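Local coordinates for acetyltransferase (Brucella abortus str. 2308 A, PDB 4ZBG), which binds acetyl-CoA and, as a member of the GNAT family, probably transfers its acetyl group to an amine of a substrate not yet identified, at residues V121-L126 against V164-A169. Residues are numbered along the deposited sequence; the frame is centred on the assembly and turned at random. Where two conformers were deposited one is given.
Sequences VLLGDL and VAYHAA. With ACO (acetyl coenzyme *a), chain B.
Tyr166 reaches across to the end of strand 119-122 and sets its hydroxyl over the backbone of Leu122. This is the close-packed part of the contact: OH lies 3.5 Å from Leu122 CA. The tyrosine CG stands anti to its own carbonyl carbon (chi1 -80°), and the ring spans the gap between the two segments. A looser apolar border lies beside this seat. Val121, a buried residue, and Tyr166 pass alongside each other, running opposite ways. In the modelled conformer of Val121, CG2 lies 4.0 Å from Tyr166 OH and 4.4 Å from Tyr166 CE1, and meets the ring obliquely. The same methyl is 4.4 Å from Val164 CG1. A second conformer exists, so these contacts are doubtful in detail. Met159, a loop residue, touches both valines.

The other side is loose and more polar. Leu123 is exposed, and its CG comes no nearer to Tyr166 OH than 4.4 Å. Here a water accepts a hydrogen bond from Leu123 N at 3.0 Å and is hydrogen-bonded to Tyr166 OH at 2.8 Å. Residues 124-126 lead away from 164-169.

The contact joins two strands of the same GNAT sheet that do not pair with each other. Strand 119-122 lies beside 83-91, and strand 164-165 beside 64-76, which pairs with 83-91. Leu123 O lies 3.4 Å from the acetyl CH3 of acetyl-CoA, and Leu122 CB also borders that methyl. The polar link between the segments thus runs through water, consistent with the tyrosine hydroxyl being held near the acetyl-CoA pocket by way of Leu123.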
loop_
_atom_site.group_PDB
_atom_site.type_symbol
_atom_site.label_atom_id
_atom_site.label_comp_id
_atom_site.label_asym_id
_atom_site.label_seq_id
_atom_site.Cartn_x
_atom_site.Cartn_y
_atom_site.Cartn_z
ATOM N N VAL A 121 -1.780 8.898 3.365
ATOM C CA VAL A 121 -2.500 9.455 2.218
ATOM C C VAL A 121 -2.571 8.424 1.115
ATOM O O VAL A 121 -1.801 7.470 1.095
ATOM C CB VAL A 121 -1.863 10.743 1.685
ATOM C CG1 VAL A 121 -1.878 11.808 2.749
ATOM C CG2 VAL A 121 -0.447 10.472 1.173
ATOM N N LEU A 122 -3.506 8.619 0.191
ATOM C CA LEU A 122 -3.590 7.761 -0.986
ATOM C C LEU A 122 -4.330 8.447 -2.122
ATOM O O LEU A 122 -5.043 9.432 -1.912
ATOM C CB LEU A 122 -4.254 6.427 -0.649
ATOM C CG LEU A 122 -5.705 6.419 -0.158
ATOM C CD1 LEU A 122 -6.736 6.547 -1.275
ATOM C CD2 LEU A 122 -5.947 5.139 0.628
ATOM N N LEU A 123 -4.160 7.904 -3.324
ATOM C CA LEU A 123 -4.964 8.287 -4.479
ATOM C C LEU A 123 -5.745 7.061 -4.940
ATOM O O LEU A 123 -5.162 6.001 -5.167
ATOM C CB LEU A 123 -4.065 8.799 -5.608
ATOM C CG LEU A 123 -3.353 10.123 -5.319
ATOM C CD1 LEU A 123 -2.291 10.421 -6.367
ATOM C CD2 LEU A 123 -4.364 11.259 -5.244
ATOM N N GLY A 124 -7.058 7.187 -5.075
ATOM C CA GLY A 124 -7.849 6.048 -5.493
ATOM C C GLY A 124 -9.337 6.298 -5.563
ATOM O O GLY A 124 -9.781 7.444 -5.604
ATOM N N ASP A 125 -10.089 5.200 -5.579
ATOM C CA ASP A 125 -11.541 5.198 -5.714
ATOM C C ASP A 125 -12.209 6.155 -4.739
ATOM O O ASP A 125 -11.799 6.260 -3.577
ATOM C CB ASP A 125 -12.059 3.783 -5.460
ATOM C CG ASP A 125 -13.549 3.676 -5.629
ATOM O OD1 ASP A 125 -14.006 3.649 -6.789
ATOM O OD2 ASP A 125 -14.266 3.627 -4.607
ATOM N N LEU A 126 -13.251 6.832 -5.209
ATOM C CA LEU A 126 -13.941 7.849 -4.416
ATOM C C LEU A 126 -14.437 7.368 -3.052
ATOM O O LEU A 126 -14.270 8.065 -2.055
ATOM C CB LEU A 126 -15.124 8.430 -5.195
ATOM C CG LEU A 126 -15.884 9.547 -4.468
ATOM C CD1 LEU A 126 -15.071 10.836 -4.479
ATOM C CD2 LEU A 126 -17.271 9.771 -5.061
ATOM N N VAL A 164 2.514 17.476 -1.414
ATOM C CA VAL A 164 2.743 16.072 -1.104
ATOM C C VAL A 164 3.610 15.462 -2.185
ATOM O O VAL A 164 3.257 15.489 -3.365
ATOM C CB VAL A 164 1.414 15.311 -1.007
ATOM C CG1 VAL A 164 1.663 13.817 -0.788
ATOM C CG2 VAL A 164 0.565 15.888 0.100
ATOM N N ALA A 165 4.745 14.901 -1.791
ATOM C CA ALA A 165 5.623 14.244 -2.747
ATOM C C ALA A 165 5.797 12.779 -2.364
ATOM O O ALA A 165 6.276 12.462 -1.274
ATOM C CB ALA A 165 6.978 14.944 -2.786
ATOM N N TYR A 166 5.400 11.887 -3.260
ATOM C CA TYR A 166 5.711 10.475 -3.089
ATOM C C TYR A 166 7.188 10.265 -3.392
ATOM O O TYR A 166 7.855 11.131 -3.969
ATOM C CB TYR A 166 4.861 9.616 -4.027
ATOM C CG TYR A 166 3.434 9.361 -3.562
ATOM C CD1 TYR A 166 2.561 10.412 -3.284
ATOM C CD2 TYR A 166 2.946 8.066 -3.433
ATOM C CE1 TYR A 166 1.252 10.178 -2.879
ATOM C CE2 TYR A 166 1.641 7.826 -3.027
ATOM C CZ TYR A 166 0.801 8.883 -2.756
ATOM O OH TYR A 166 -0.495 8.638 -2.360
ATOM N N HIS A 167 7.694 9.099 -3.023
ATOM C CA HIS A 167 9.075 8.748 -3.281
ATOM C C HIS A 167 9.367 8.776 -4.780
ATOM O O HIS A 167 8.472 8.535 -5.605
ATOM C CB HIS A 167 9.346 7.349 -2.728
ATOM C CG HIS A 167 10.792 6.978 -2.735
ATOM N ND1 HIS A 167 11.405 6.393 -3.822
ATOM C CD2 HIS A 167 11.754 7.131 -1.793
ATOM C CE1 HIS A 167 12.681 6.194 -3.547
ATOM N NE2 HIS A 167 12.918 6.631 -2.321
ATOM N N ALA A 168 10.629 9.040 -5.125
ATOM C CA ALA A 168 11.091 9.044 -6.516
ATOM C C ALA A 168 10.695 7.797 -7.303
ATOM O O ALA A 168 10.517 7.862 -8.522
ATOM C CB ALA A 168 12.606 9.225 -6.569
ATOM N N ALA A 169 10.562 6.662 -6.618
ATOM C CA ALA A 169 10.180 5.415 -7.284
ATOM C C ALA A 169 8.866 5.546 -8.051
ATOM O O ALA A 169 8.670 4.885 -9.072
ATOM C CB ALA A 169 10.101 4.262 -6.285
HETATM N N1A ACO B . -19.859 -9.391 0.286
HETATM C C2A ACO B . -20.198 -8.337 -0.448
HETATM N N3A ACO B . -19.292 -7.498 -0.922
HETATM C C4A ACO B . -17.994 -7.693 -0.667
HETATM C C5A ACO B . -17.601 -8.771 0.091
HETATM C C6A ACO B . -18.594 -9.638 0.571
HETATM N N6A ACO B . -18.234 -10.791 1.370
HETATM N N7A ACO B . -16.268 -8.732 0.198
HETATM C C8A ACO B . -15.854 -7.663 -0.465
HETATM N N9A ACO B . -16.877 -7.018 -0.999
HETATM C C1B ACO B . -16.821 -5.794 -1.798
HETATM C C2B ACO B . -16.364 -4.719 -1.147
HETATM O O2B ACO B . -17.373 -4.043 -0.363
HETATM C C3B ACO B . -15.794 -3.739 -2.370
HETATM O O3B ACO B . -16.907 -3.125 -3.074
HETATM P P3B ACO B . -17.427 -1.591 -2.777
HETATM O O7A ACO B . -18.548 -1.355 -3.761
HETATM O O8A ACO B . -16.278 -0.638 -3.003
HETATM O O9A ACO B . -17.906 -1.545 -1.343
HETATM C C4B ACO B . -15.147 -4.581 -3.181
HETATM O O4B ACO B . -15.747 -6.012 -2.898
HETATM C C5B ACO B . -13.632 -4.742 -2.958
HETATM O O5B ACO B . -13.362 -4.829 -1.580
HETATM P P1A ACO B . -12.291 -5.912 -0.980
HETATM O O1A ACO B . -12.749 -7.325 -1.178
HETATM O O2A ACO B . -11.981 -5.469 0.422
HETATM O O3A ACO B . -10.946 -5.635 -1.832
HETATM P P2A ACO B . -10.245 -6.612 -2.908
HETATM O O4A ACO B . -9.653 -7.805 -2.225
HETATM O O5A ACO B . -11.149 -6.855 -4.083
HETATM O O6A ACO B . -9.005 -5.659 -3.327
HETATM C CBP ACO B . -8.174 -3.984 -4.812
HETATM C CCP ACO B . -9.241 -4.343 -3.775
HETATM C CDP ACO B . -8.374 -2.524 -5.212
HETATM C CEP ACO B . -6.806 -4.187 -4.171
HETATM C CAP ACO B . -8.337 -4.907 -6.021
HETATM O OAP ACO B . -9.545 -4.585 -6.666
HETATM C C9P ACO B . -7.197 -4.815 -7.037
HETATM O O9P ACO B . -6.160 -5.394 -6.905
HETATM N N8P ACO B . -7.465 -3.991 -8.179
HETATM C C7P ACO B . -6.496 -3.819 -9.239
HETATM C C6P ACO B . -5.301 -3.000 -8.776
HETATM C C5P ACO B . -5.735 -1.668 -8.203
HETATM O O5P ACO B . -6.433 -0.912 -8.807
HETATM N N4P ACO B . -5.262 -1.354 -6.887
HETATM C C3P ACO B . -5.629 -0.099 -6.264
HETATM C C2P ACO B . -4.775 1.042 -6.803
HETATM S S1P ACO B . -5.100 2.531 -5.821
HETATM C C ACO B . -4.042 2.347 -4.376
HETATM O O ACO B . -3.255 1.456 -4.312
HETATM C CH3 ACO B . -4.217 3.367 -3.264
HETATM O O HOH W 1 -1.664 6.248 -3.265
#